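Local atomic coordinates of alpha-ketoglutarate-dependent non-heme iron oxygenase EasH (Aspergillus japonicus, PDB entry 5M0T), a protein that probably uses iron(II), 2-oxoglutarate and dioxygen to oxidise an ergot-alkaloid intermediate on the route to cycloclavine. Residues E68-G73 with E130-H135; E134-G137 with C141-L144; L144-P149 with E179-P184; G167-L172 with F220-F225; A194-N197 with A201-F204. All blocks are in the same frame, centred on the assembly; numbering follows the deposited sequence. Where two conformers were deposited one is given.

How the contacts relate
The five contacts run from the active site to the surface of a cupin-type double-stranded beta-helix. Contacts 4 and 5 are buried: contact 4 is polar and grips the far carboxylate of 2-oxoglutarate, whereas contact 5, nested within the loop that contact 4 closes, is apolar, and Thr169 O and Ala194 N probably hydrogen-bond between them. Contact 1 reaches the same ligand from its iron-binding end. Contacts 1 and 2 share Glu134 and His135, and contacts 2 and 3 share Leu144, forming a chain of contacts from the iron outward. Along it, metal ligation gives way to ring-face packing with one side-chain hydrogen bond, and then to partly exposed loop packing bridged by water.

Contact 1 (E68-G73 with E130-H135); sequences ESYLAG and ELHREH. With FE2 (Fe (II) ion), chain C; AKG (2-oxoglutaric acid), chain D.
His132, an iron ligand in the facial triad of two histidines and one carboxylate, lies against Tyr70, the residue before Leu71 of the 2-oxoglutarate pocket. The tyrosine ring is met on one face, toward its rim, by His132 CG. The two rings are neither stacked nor edge-to-face: their planes stand 37° apart, and the side chains run alongside but head opposite ways. Tyr70 OH comes 3.6 Å from His132 CB. With CG set between backbone N and carbonyl carbon (chi1 60°), the imidazole has one nitrogen turned to the metal and the other back to its own loop. His132 NE2 binds the iron at 1.9 Å. His132 ND1 donates to Glu130 O over 3.0 Å, nearly straight at 173° and in the ring plane, which should fix the rotation of the ring and help position its metal-bound nitrogen. Glu134, bent at its second torsion, brings OE1 to 2.0 Å from the iron; 2-oxoglutarate chelates through O1 and O5, and His210 completes the protein ligands. Leu71 also packs on Leu276 of the second subunit. Tyr70 thus sits near the end of helix 66-71, facing the loop that joins strand 112-122 to helix 139-144.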
# COMPACT_ATOMS: atom_id res chain seq x y z
N GLU A 68 -16.37 -8.30 5.50
CA GLU A 68 -17.54 -9.09 5.90
C GLU A 68 -18.76 -8.28 6.39
O GLU A 68 -19.90 -8.69 6.12
CB GLU A 68 -17.16 -10.16 6.93
CG GLU A 68 -18.34 -11.02 7.37
CD GLU A 68 -17.96 -12.43 7.77
OE1 GLU A 68 -17.17 -13.06 7.03
OE2 GLU A 68 -18.45 -12.92 8.81
N SER A 69 -18.53 -7.16 7.08
CA SER A 69 -19.63 -6.33 7.60
C SER A 69 -20.53 -5.75 6.49
O SER A 69 -21.76 -5.68 6.66
CB SER A 69 -19.08 -5.21 8.49
OG SER A 69 -18.65 -5.73 9.73
N TYR A 70 -19.92 -5.36 5.36
CA TYR A 70 -20.65 -4.83 4.18
C TYR A 70 -21.03 -5.87 3.09
O TYR A 70 -21.98 -5.65 2.34
CB TYR A 70 -19.85 -3.66 3.53
CG TYR A 70 -19.82 -2.44 4.42
CD1 TYR A 70 -21.00 -1.72 4.67
CD2 TYR A 70 -18.66 -2.04 5.07
CE1 TYR A 70 -21.01 -0.62 5.51
CE2 TYR A 70 -18.65 -0.93 5.91
CZ TYR A 70 -19.83 -0.23 6.14
OH TYR A 70 -19.81 0.87 6.97
N LEU A 71 -20.29 -6.99 3.01
CA LEU A 71 -20.46 -8.00 1.92
C LEU A 71 -21.21 -9.31 2.28
O LEU A 71 -21.38 -10.17 1.42
CB LEU A 71 -19.10 -8.34 1.29
CG LEU A 71 -18.35 -7.19 0.60
CD1 LEU A 71 -16.91 -7.60 0.29
CD2 LEU A 71 -19.06 -6.73 -0.66
N ALA A 72 -21.67 -9.46 3.53
CA ALA A 72 -22.52 -10.60 3.90
C ALA A 72 -23.86 -10.52 3.16
O ALA A 72 -24.40 -9.42 2.97
CB ALA A 72 -22.73 -10.65 5.42
N GLY A 73 -24.37 -11.67 2.71
CA GLY A 73 -25.63 -11.76 1.95
C GLY A 73 -25.53 -11.58 0.43
O GLY A 73 -26.50 -11.83 -0.29
N GLU A 130 -25.99 -0.41 4.48
CA GLU A 130 -25.94 0.92 5.06
C GLU A 130 -25.04 1.82 4.17
O GLU A 130 -24.08 1.36 3.55
CB GLU A 130 -25.42 0.89 6.52
CG GLU A 130 -26.48 0.98 7.65
CD GLU A 130 -27.65 0.00 7.53
OE1 GLU A 130 -27.54 -1.09 6.92
OE2 GLU A 130 -28.71 0.32 8.10
N LEU A 131 -25.38 3.11 4.12
CA LEU A 131 -24.58 4.08 3.39
C LEU A 131 -23.22 4.22 4.04
O LEU A 131 -23.12 4.31 5.23
CB LEU A 131 -25.28 5.44 3.33
CG LEU A 131 -26.63 5.53 2.62
CD1 LEU A 131 -27.18 6.94 2.72
CD2 LEU A 131 -26.58 5.08 1.17
N HIS A 132 -22.17 4.22 3.22
CA HIS A 132 -20.79 4.26 3.70
C HIS A 132 -19.90 4.99 2.67
O HIS A 132 -20.30 5.15 1.52
CB HIS A 132 -20.28 2.82 3.93
CG HIS A 132 -20.29 1.97 2.68
ND1 HIS A 132 -21.39 1.27 2.26
CD2 HIS A 132 -19.33 1.75 1.75
CE1 HIS A 132 -21.11 0.64 1.13
NE2 HIS A 132 -19.87 0.94 0.78
N ARG A 133 -18.72 5.40 3.09
CA ARG A 133 -17.71 5.96 2.19
C ARG A 133 -16.66 4.89 1.98
O ARG A 133 -16.24 4.23 2.94
CB ARG A 133 -17.08 7.21 2.80
CG ARG A 133 -18.05 8.37 2.89
CD ARG A 133 -17.37 9.65 3.30
NE ARG A 133 -18.31 10.76 3.24
CZ ARG A 133 -19.17 11.09 4.21
NH1 ARG A 133 -19.24 10.40 5.36
NH2 ARG A 133 -19.98 12.14 4.02
N GLU A 134 -16.25 4.72 0.73
CA GLU A 134 -15.34 3.64 0.38
C GLU A 134 -13.94 3.83 1.00
O GLU A 134 -13.28 2.84 1.30
CB GLU A 134 -15.26 3.44 -1.14
CG GLU A 134 -15.28 1.96 -1.56
CD GLU A 134 -16.69 1.34 -1.63
OE1 GLU A 134 -17.30 1.04 -0.58
OE2 GLU A 134 -17.20 1.13 -2.76
N HIS A 135 -13.53 5.08 1.25
CA HIS A 135 -12.22 5.36 1.84
C HIS A 135 -12.07 4.94 3.31
O HIS A 135 -10.97 4.97 3.86
CB HIS A 135 -11.77 6.82 1.59
CG HIS A 135 -12.27 7.83 2.58
ND1 HIS A 135 -11.82 9.14 2.57
CD2 HIS A 135 -13.15 7.75 3.61
CE1 HIS A 135 -12.39 9.80 3.56
NE2 HIS A 135 -13.20 8.99 4.20
FE FE2 C . -19.25 0.78 -1.05
C1 AKG D . -19.37 -1.77 -1.47
O1 AKG D . -18.46 -1.10 -0.98
O2 AKG D . -19.51 -3.06 -1.31
C2 AKG D . -20.46 -1.17 -2.37
O5 AKG D . -20.69 0.02 -2.27
C3 AKG D . -21.20 -2.03 -3.37
C4 AKG D . -22.34 -1.28 -4.05
C5 AKG D . -23.12 -2.10 -5.03
O3 AKG D . -22.62 -3.27 -5.34
O4 AKG D . -24.16 -1.69 -5.51

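Contact 2 (E134-G137 with C141-L144); sequences EHDG and CTTL. With FE2 (Fe (II) ion), chain C; AKG (2-oxoglutaric acid), chain D.
A 3-10 turn beginning at the iron-binding Glu134 folds back on the helix that follows it, His135 meeting Cys141 and Asp136 meeting Thr142. Cys141 CB sits over one face of the imidazole of His135, 3.9 Å from its centroid and 24° off the normal, a CH-pi contact displaced toward the ring's rim. The sulfur is turned to one side: with SG anti to the carbonyl carbon (chi1 -66°), it approaches the ring obliquely from 5.0 Å. The backbone of Cys141 contributes as well, its carbonyl O lying 3.4 Å from His135 CE1, so the ring rests on both the side chain and the main chain of one residue. In the neighbouring pair Thr142 comes in roughly perpendicular to Asp136. Thr142 OG1 donates to Asp136 OD1 over 3.0 Å, using the anti lone pair of that oxygen, the one directed away from OD2. This bond ties the turn to the helix at the more solvent-exposed margin of the contact, while His135 and Cys141 are buried. Beyond them, the backbone of His135 bonds to Gly206, just after strand 201-205, and Leu144 at the end of helix 139-144 packs on Ile140 of the second subunit.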
# COMPACT_ATOMS: atom_id res chain seq x y z
N GLU A 134 -16.25 4.72 0.73
CA GLU A 134 -15.34 3.64 0.38
C GLU A 134 -13.94 3.83 1.00
O GLU A 134 -13.28 2.84 1.30
CB GLU A 134 -15.26 3.44 -1.14
CG GLU A 134 -15.28 1.96 -1.56
CD GLU A 134 -16.69 1.34 -1.63
OE1 GLU A 134 -17.30 1.04 -0.58
OE2 GLU A 134 -17.20 1.13 -2.76
N HIS A 135 -13.53 5.08 1.25
CA HIS A 135 -12.22 5.36 1.84
C HIS A 135 -12.07 4.94 3.31
O HIS A 135 -10.97 4.97 3.86
CB HIS A 135 -11.77 6.82 1.59
CG HIS A 135 -12.27 7.83 2.58
ND1 HIS A 135 -11.82 9.14 2.57
CD2 HIS A 135 -13.15 7.75 3.61
CE1 HIS A 135 -12.39 9.80 3.56
NE2 HIS A 135 -13.20 8.99 4.20
N ASP A 136 -13.17 4.54 3.96
CA ASP A 136 -13.09 4.03 5.33
C ASP A 136 -12.42 2.65 5.44
O ASP A 136 -12.19 2.18 6.53
CB ASP A 136 -14.46 4.08 6.02
CG ASP A 136 -14.92 5.50 6.32
OD1 ASP A 136 -14.10 6.31 6.82
OD2 ASP A 136 -16.10 5.83 6.09
N GLY A 137 -12.10 2.02 4.31
CA GLY A 137 -11.19 0.87 4.29
C GLY A 137 -9.73 1.20 4.61
O GLY A 137 -8.95 0.29 4.87
N CYS A 141 -7.42 7.66 6.18
CA CYS A 141 -8.52 8.40 5.54
C CYS A 141 -9.75 8.55 6.44
O CYS A 141 -10.45 9.56 6.36
CB CYS A 141 -8.93 7.73 4.23
SG CYS A 141 -7.69 7.76 2.92
N THR A 142 -10.03 7.55 7.26
CA THR A 142 -11.08 7.63 8.27
C THR A 142 -10.79 8.72 9.29
O THR A 142 -11.68 9.44 9.70
CB THR A 142 -11.25 6.28 8.99
OG1 THR A 142 -11.60 5.28 8.02
CG2 THR A 142 -12.34 6.33 10.06
N THR A 143 -9.54 8.82 9.70
CA THR A 143 -9.11 9.83 10.67
C THR A 143 -9.26 11.26 10.13
O THR A 143 -9.72 12.16 10.84
CB THR A 143 -7.65 9.58 11.07
OG1 THR A 143 -7.56 8.31 11.70
CG2 THR A 143 -7.12 10.68 12.01
N LEU A 144 -8.85 11.44 8.87
CA LEU A 144 -8.89 12.74 8.20
C LEU A 144 -10.28 13.18 7.74
O LEU A 144 -10.56 14.37 7.72
CB LEU A 144 -7.92 12.75 7.02
CG LEU A 144 -6.43 12.59 7.41
CD1 LEU A 144 -5.54 12.44 6.18
CD2 LEU A 144 -5.97 13.76 8.29
FE FE2 C . -19.25 0.78 -1.05
C1 AKG D . -19.37 -1.77 -1.47
O1 AKG D . -18.46 -1.10 -0.98
O2 AKG D . -19.51 -3.06 -1.31
C2 AKG D . -20.46 -1.17 -2.37
O5 AKG D . -20.69 0.02 -2.27
C3 AKG D . -21.20 -2.03 -3.37
C4 AKG D . -22.34 -1.28 -4.05
C5 AKG D . -23.12 -2.10 -5.03
O3 AKG D . -22.62 -3.27 -5.34
O4 AKG D . -24.16 -1.69 -5.51

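Contact 3 (L144-P149 with E179-P184); sequences LGRQSP and EDFSAP. With ZN (zinc ion), chain E; AKG (2-oxoglutaric acid), chain H.
Phe181 lays one face of its ring on the backbone between Gly145 and Arg146. Arg146 N stands over the ring centre, 3.4 Å above the plane, and Phe181 CD2 comes within 3.3 Å of Gly145 C. The side chain of Arg146 extends this cover: CB makes a CH-pi contact 4.1 Å from the centroid. Farther out the arginine bends at its third torsion (chi3 65°), laying its guanidinium with one face toward Glu179 CA. The charged ends do not meet, Arg146 NH2 being 5.1 Å from Glu179 OE1; that carboxylate instead binds a zinc ion, together with a second 2-oxoglutarate molecule and a water. Another water bridges the segments, accepting from Arg146 N and Phe181 N and donating to Glu179 O over 2.9 Å. Outside this shell, Arg146 NH1 bonds to Leu177 O, Lys207 NZ reaches Arg146 O and Ser148 O, and Arg133 forms a cation-pi pair with Phe181. Asp180 OD1 accepts from both Ser182 N and Ser182 OG, bracing the turn that carries Phe181. The geometry is that of packing between two irregular loops, one leaving a helix through a glycine of positive phi, the other built on an Asx turn and a type I beta turn.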
# COMPACT_ATOMS: atom_id res chain seq x y z
N LEU A 144 -8.85 11.44 8.87
CA LEU A 144 -8.89 12.74 8.20
C LEU A 144 -10.28 13.18 7.74
O LEU A 144 -10.56 14.37 7.72
CB LEU A 144 -7.92 12.75 7.02
CG LEU A 144 -6.43 12.59 7.41
CD1 LEU A 144 -5.54 12.44 6.18
CD2 LEU A 144 -5.97 13.76 8.29
N GLY A 145 -11.15 12.24 7.39
CA GLY A 145 -12.48 12.58 6.94
C GLY A 145 -12.48 13.40 5.65
O GLY A 145 -11.87 13.01 4.68
N ARG A 146 -13.16 14.55 5.66
CA ARG A 146 -13.19 15.45 4.52
C ARG A 146 -11.81 15.92 4.11
O ARG A 146 -11.57 16.09 2.93
CB ARG A 146 -14.05 16.67 4.78
CG ARG A 146 -14.21 17.50 3.51
CD ARG A 146 -15.20 18.62 3.69
NE ARG A 146 -14.68 19.58 4.68
CZ ARG A 146 -15.23 20.76 4.98
NH1 ARG A 146 -16.34 21.18 4.37
NH2 ARG A 146 -14.65 21.53 5.89
N GLN A 147 -10.91 16.12 5.06
CA GLN A 147 -9.55 16.61 4.77
C GLN A 147 -8.64 15.56 4.15
O GLN A 147 -7.48 15.85 3.82
CB GLN A 147 -8.88 17.21 6.02
CG GLN A 147 -9.28 18.65 6.28
CD GLN A 147 -10.76 18.79 6.58
OE1 GLN A 147 -11.51 19.45 5.86
NE2 GLN A 147 -11.20 18.15 7.66
N SER A 148 -9.13 14.34 3.99
CA SER A 148 -8.37 13.27 3.40
C SER A 148 -8.03 13.58 1.94
O SER A 148 -8.86 14.15 1.22
CB SER A 148 -9.16 11.98 3.46
OG SER A 148 -8.43 10.91 2.91
N PRO A 149 -6.83 13.18 1.49
CA PRO A 149 -6.61 13.20 0.07
C PRO A 149 -7.48 12.16 -0.62
O PRO A 149 -7.94 11.21 0.04
CB PRO A 149 -5.13 12.83 -0.05
CG PRO A 149 -4.94 11.89 1.08
CD PRO A 149 -5.71 12.56 2.20
N GLU A 179 -18.97 18.49 6.09
CA GLU A 179 -17.92 18.83 7.04
C GLU A 179 -17.45 17.61 7.85
O GLU A 179 -16.25 17.34 7.93
CB GLU A 179 -18.40 19.95 7.95
CG GLU A 179 -17.35 20.47 8.91
CD GLU A 179 -17.93 21.41 9.94
OE1 GLU A 179 -17.73 22.63 9.77
OE2 GLU A 179 -18.56 20.93 10.91
N ASP A 180 -18.41 16.89 8.43
CA ASP A 180 -18.13 15.82 9.40
C ASP A 180 -18.38 14.42 8.80
O ASP A 180 -19.51 13.97 8.70
CB ASP A 180 -18.99 16.04 10.65
CG ASP A 180 -18.69 15.07 11.77
OD1 ASP A 180 -17.68 14.33 11.72
OD2 ASP A 180 -19.49 15.05 12.73
N PHE A 181 -17.32 13.74 8.41
CA PHE A 181 -17.45 12.39 7.84
C PHE A 181 -17.72 11.29 8.89
O PHE A 181 -18.10 10.18 8.54
CB PHE A 181 -16.19 12.05 7.03
CG PHE A 181 -16.17 12.60 5.62
CD1 PHE A 181 -16.92 13.71 5.21
CD2 PHE A 181 -15.33 12.02 4.70
CE1 PHE A 181 -16.83 14.18 3.90
CE2 PHE A 181 -15.24 12.50 3.39
CZ PHE A 181 -15.99 13.58 2.99
N SER A 182 -17.51 11.59 10.16
CA SER A 182 -17.77 10.65 11.24
C SER A 182 -19.22 10.71 11.73
O SER A 182 -19.62 9.87 12.53
CB SER A 182 -16.81 10.91 12.40
OG SER A 182 -17.17 12.09 13.09
N ALA A 183 -19.99 11.70 11.29
CA ALA A 183 -21.41 11.80 11.65
C ALA A 183 -22.16 10.58 11.09
O ALA A 183 -21.88 10.15 9.98
CB ALA A 183 -22.01 13.09 11.12
N PRO A 184 -23.12 10.02 11.87
CA PRO A 184 -23.83 8.82 11.38
C PRO A 184 -24.62 9.12 10.09
O PRO A 184 -25.39 10.08 10.06
CB PRO A 184 -24.77 8.46 12.53
CG PRO A 184 -24.22 9.16 13.71
CD PRO A 184 -23.65 10.44 13.18
ZN ZN E . -18.98 23.59 10.97
C1 AKG H . -21.49 22.71 9.70
O1 AKG H . -20.34 23.12 9.60
O2 AKG H . -22.00 22.23 10.81
C2 AKG H . -22.53 22.69 8.57
O5 AKG H . -23.21 21.68 8.40
C3 AKG H . -22.70 23.91 7.70
C4 AKG H . -22.48 23.62 6.22
C5 AKG H . -23.10 24.65 5.31
O3 AKG H . -22.21 25.37 4.68
O4 AKG H . -24.30 24.79 5.17
O HOH W 1 -14.57 15.00 8.06
O HOH W 2 -17.67 23.06 12.36

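Contact 4 (G167-L172 with F220-F225); sequences GATRVL and FLRRGF. With AKG (2-oxoglutaric acid), chain D.
Arg222 reaches Gly167 by leaving its strand with CG opposite the backbone N (chi1 168°) and then bending at the second and third torsions, which carries the guanidinium to both the Gly167 carbonyl and the bound 2-oxoglutarate. Gly167 O receives two of its nitrogens: NH2 donates over 3.0 Å at a bent 131°, from a position tilted out of the carbonyl plane, and NE adds a weak bond of 3.1 Å. This pair of bonds probably restrains the guanidinium while its edge is turned to the ligand's C5 carboxylate. Such an arginine, on a late strand of the double-stranded beta-helix, is the familiar partner of the distal carboxylate in 2-oxoglutarate oxygenases. Here it joins strand 222-231 of the larger sheet to the chain entering strand 170-171 of the smaller one. NH1 makes a weak bond of 3.5 Å to O3 of the ligand; NH2 also donates to O4, though the modelled separation is too short to carry weight. Thr169, its side chain set athwart that of the arginine, donates from OG1 to O4 over 2.7 Å. The same hydroxyl lies 3.2 Å from Arg222 NH2 at an angle too poor for a bond. Gln129 NE2 supplies a further hydrogen bond to the ligand.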
# COMPACT_ATOMS: atom_id res chain seq x y z
N GLY A 167 -32.60 -2.79 -6.61
CA GLY A 167 -31.43 -2.59 -5.76
C GLY A 167 -30.32 -1.71 -6.34
O GLY A 167 -29.18 -1.76 -5.84
N ALA A 168 -30.64 -0.89 -7.33
CA ALA A 168 -29.65 0.05 -7.89
C ALA A 168 -28.93 0.81 -6.78
O ALA A 168 -29.55 1.26 -5.82
CB ALA A 168 -30.30 1.03 -8.86
N THR A 169 -27.61 0.92 -6.94
CA THR A 169 -26.72 1.56 -5.99
C THR A 169 -27.23 2.94 -5.65
O THR A 169 -27.59 3.68 -6.54
CB THR A 169 -25.30 1.67 -6.57
OG1 THR A 169 -24.90 0.39 -7.06
CG2 THR A 169 -24.30 2.12 -5.53
N ARG A 170 -27.28 3.25 -4.35
CA ARG A 170 -27.82 4.52 -3.88
C ARG A 170 -26.69 5.45 -3.51
O ARG A 170 -25.71 5.01 -2.98
CB ARG A 170 -28.77 4.28 -2.71
CG ARG A 170 -29.92 3.36 -3.11
CD ARG A 170 -31.11 3.42 -2.17
NE ARG A 170 -32.35 3.27 -2.94
CZ ARG A 170 -33.37 4.13 -2.99
NH1 ARG A 170 -33.38 5.25 -2.29
NH2 ARG A 170 -34.43 3.84 -3.75
N VAL A 171 -26.82 6.74 -3.83
CA VAL A 171 -25.72 7.69 -3.68
C VAL A 171 -26.26 9.02 -3.19
O VAL A 171 -27.39 9.36 -3.47
CB VAL A 171 -24.93 7.91 -5.00
CG1 VAL A 171 -24.36 6.59 -5.54
CG2 VAL A 171 -25.79 8.58 -6.06
N LEU A 172 -25.46 9.74 -2.42
CA LEU A 172 -25.79 11.09 -1.98
C LEU A 172 -24.81 12.06 -2.64
O LEU A 172 -23.69 12.24 -2.14
CB LEU A 172 -25.72 11.20 -0.45
CG LEU A 172 -26.90 10.58 0.32
CD1 LEU A 172 -26.64 10.61 1.82
CD2 LEU A 172 -28.21 11.29 0.01
N PHE A 220 -35.59 -11.11 -9.89
CA PHE A 220 -34.51 -10.46 -10.65
C PHE A 220 -33.20 -10.45 -9.86
O PHE A 220 -33.15 -9.93 -8.73
CB PHE A 220 -34.91 -9.02 -11.01
CG PHE A 220 -34.10 -8.42 -12.13
CD1 PHE A 220 -32.89 -7.78 -11.87
CD2 PHE A 220 -34.55 -8.50 -13.44
CE1 PHE A 220 -32.15 -7.23 -12.91
CE2 PHE A 220 -33.82 -7.95 -14.48
CZ PHE A 220 -32.63 -7.30 -14.22
N LEU A 221 -32.15 -11.02 -10.47
CA LEU A 221 -30.79 -10.97 -9.93
C LEU A 221 -30.12 -9.73 -10.50
O LEU A 221 -29.88 -9.65 -11.70
CB LEU A 221 -29.98 -12.20 -10.33
CG LEU A 221 -30.53 -13.54 -9.89
CD1 LEU A 221 -30.23 -14.56 -10.98
CD2 LEU A 221 -30.01 -13.98 -8.52
N ARG A 222 -29.83 -8.77 -9.62
CA ARG A 222 -29.25 -7.47 -10.01
C ARG A 222 -27.73 -7.58 -9.91
O ARG A 222 -27.19 -7.76 -8.83
CB ARG A 222 -29.85 -6.37 -9.11
CG ARG A 222 -29.20 -4.99 -9.12
CD ARG A 222 -27.90 -5.00 -8.34
NE ARG A 222 -27.60 -3.79 -7.63
CZ ARG A 222 -26.48 -3.59 -6.94
NH1 ARG A 222 -25.51 -4.52 -6.86
NH2 ARG A 222 -26.31 -2.43 -6.33
N ARG A 223 -27.04 -7.51 -11.05
CA ARG A 223 -25.59 -7.74 -11.10
C ARG A 223 -24.85 -6.43 -11.33
O ARG A 223 -25.02 -5.79 -12.37
CB ARG A 223 -25.24 -8.74 -12.20
CG ARG A 223 -23.74 -9.00 -12.29
CD ARG A 223 -23.34 -10.38 -12.81
NE ARG A 223 -24.23 -10.99 -13.79
CZ ARG A 223 -23.95 -12.09 -14.48
NH1 ARG A 223 -22.78 -12.72 -14.34
NH2 ARG A 223 -24.84 -12.56 -15.35
N GLY A 224 -24.04 -6.03 -10.36
CA GLY A 224 -23.18 -4.85 -10.47
C GLY A 224 -21.72 -5.23 -10.58
O GLY A 224 -21.35 -6.37 -10.27
N PHE A 225 -20.88 -4.28 -10.99
CA PHE A 225 -19.46 -4.52 -11.24
C PHE A 225 -18.63 -3.36 -10.72
O PHE A 225 -18.29 -2.46 -11.48
CB PHE A 225 -19.29 -4.74 -12.75
CG PHE A 225 -17.87 -4.85 -13.23
CD1 PHE A 225 -16.86 -5.39 -12.45
CD2 PHE A 225 -17.56 -4.45 -14.52
CE1 PHE A 225 -15.57 -5.48 -12.92
CE2 PHE A 225 -16.27 -4.54 -15.00
CZ PHE A 225 -15.27 -5.05 -14.20
C1 AKG D . -19.37 -1.77 -1.47
O1 AKG D . -18.46 -1.10 -0.98
O2 AKG D . -19.51 -3.06 -1.31
C2 AKG D . -20.46 -1.17 -2.37
O5 AKG D . -20.69 0.02 -2.27
C3 AKG D . -21.20 -2.03 -3.37
C4 AKG D . -22.34 -1.28 -4.05
C5 AKG D . -23.12 -2.10 -5.03
O3 AKG D . -22.62 -3.27 -5.34
O4 AKG D . -24.16 -1.69 -5.51

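Contact 5 (A194-N197 with A201-F204); sequences AVMN and AVLF
The flat peptide group between Ala201 and Val202 carries the sulfur of Met196 over one face: SD stands 3.5 Å from both Ala201 C and Val202 N, almost directly above the bond that joins them. Backbone bonds link Ala201 with Ile36 and Val202 with Leu156, so the methionine settles on a strand that is hydrogen-bonded to its neighbours on both sides. Its chain runs out extended through the second torsion and folds at the third (chi3 -61°), which turns the terminal methyl toward Val202; Met196 CE then lies 4.0 Å from Val202 CB. Ala194 approaches the same valine with its single methyl, Ala194 CB to Val202 CB at 3.8 Å, while Val202 CG2 comes to 3.9 Å from Ala194 CB. The valine branches are spread accordingly: CG2 is set opposite the backbone N and faces the alanine, and Val202 CG1 lies closer to the methionine methyl, 4.1 Å from Met196 CE. In the double-stranded beta-helix this packing lays the loop leaving the small sheet against a strand of the large one. Ala194 follows strand 192-193 of the small sheet and bonds through its backbone to Thr169, whereas strand 201-205 belongs to the large sheet, between strands 33-37 and 152-158. The Met196 side chain, against which Phe162 and Val35 pack, lies about 5 Å from a bound zinc ion at the nearest atoms, too far to coordinate it. The turn linking the segments is held partly by Asn197 N, which bonds to Asp200 OD2, and Asp200 itself binds zinc together with Glu37.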
# COMPACT_ATOMS: atom_id res chain seq x y z
N ALA A 194 -29.02 4.84 -8.60
CA ALA A 194 -28.41 5.08 -9.92
C ALA A 194 -29.11 4.18 -10.93
O ALA A 194 -28.68 3.05 -11.23
CB ALA A 194 -26.91 4.84 -9.89
N VAL A 195 -30.22 4.68 -11.44
CA VAL A 195 -31.01 3.95 -12.43
C VAL A 195 -30.23 3.94 -13.75
O VAL A 195 -29.83 4.99 -14.23
CB VAL A 195 -32.40 4.58 -12.59
CG1 VAL A 195 -33.16 3.89 -13.71
CG2 VAL A 195 -33.18 4.48 -11.28
N MET A 196 -30.02 2.76 -14.33
CA MET A 196 -29.00 2.57 -15.37
C MET A 196 -29.28 1.34 -16.19
O MET A 196 -29.80 0.37 -15.68
CB MET A 196 -27.63 2.36 -14.72
CG MET A 196 -26.91 3.61 -14.25
SD MET A 196 -25.22 3.26 -13.71
CE MET A 196 -25.52 2.12 -12.34
N ASN A 197 -28.94 1.38 -17.49
CA ASN A 197 -28.98 0.20 -18.34
C ASN A 197 -27.66 -0.52 -18.32
O ASN A 197 -26.68 0.03 -17.84
CB ASN A 197 -29.36 0.61 -19.76
CG ASN A 197 -30.81 1.06 -19.83
OD1 ASN A 197 -31.11 2.21 -20.15
ND2 ASN A 197 -31.72 0.16 -19.48
N ALA A 201 -22.35 3.10 -16.04
CA ALA A 201 -21.59 2.95 -14.81
C ALA A 201 -21.84 4.14 -13.93
O ALA A 201 -21.96 5.25 -14.43
CB ALA A 201 -20.12 2.84 -15.10
N VAL A 202 -21.98 3.90 -12.62
CA VAL A 202 -22.03 5.01 -11.68
C VAL A 202 -20.60 5.19 -11.14
O VAL A 202 -19.98 4.23 -10.68
CB VAL A 202 -23.14 4.87 -10.60
CG1 VAL A 202 -22.90 3.72 -9.62
CG2 VAL A 202 -23.28 6.17 -9.82
N LEU A 203 -20.08 6.41 -11.25
CA LEU A 203 -18.71 6.75 -10.89
C LEU A 203 -18.71 7.61 -9.62
O LEU A 203 -19.34 8.66 -9.62
CB LEU A 203 -18.05 7.55 -12.02
CG LEU A 203 -16.57 7.85 -11.82
CD1 LEU A 203 -15.75 6.58 -11.97
CD2 LEU A 203 -16.09 8.94 -12.76
N PHE A 204 -18.02 7.17 -8.56
CA PHE A 204 -17.92 7.95 -7.33
C PHE A 204 -16.56 7.82 -6.65
O PHE A 204 -15.89 6.80 -6.78
CB PHE A 204 -19.06 7.64 -6.36
CG PHE A 204 -19.24 6.17 -6.05
CD1 PHE A 204 -18.55 5.59 -4.98
CD2 PHE A 204 -20.10 5.38 -6.80
CE1 PHE A 204 -18.72 4.24 -4.69
CE2 PHE A 204 -20.26 4.02 -6.51
CZ PHE A 204 -19.58 3.46 -5.45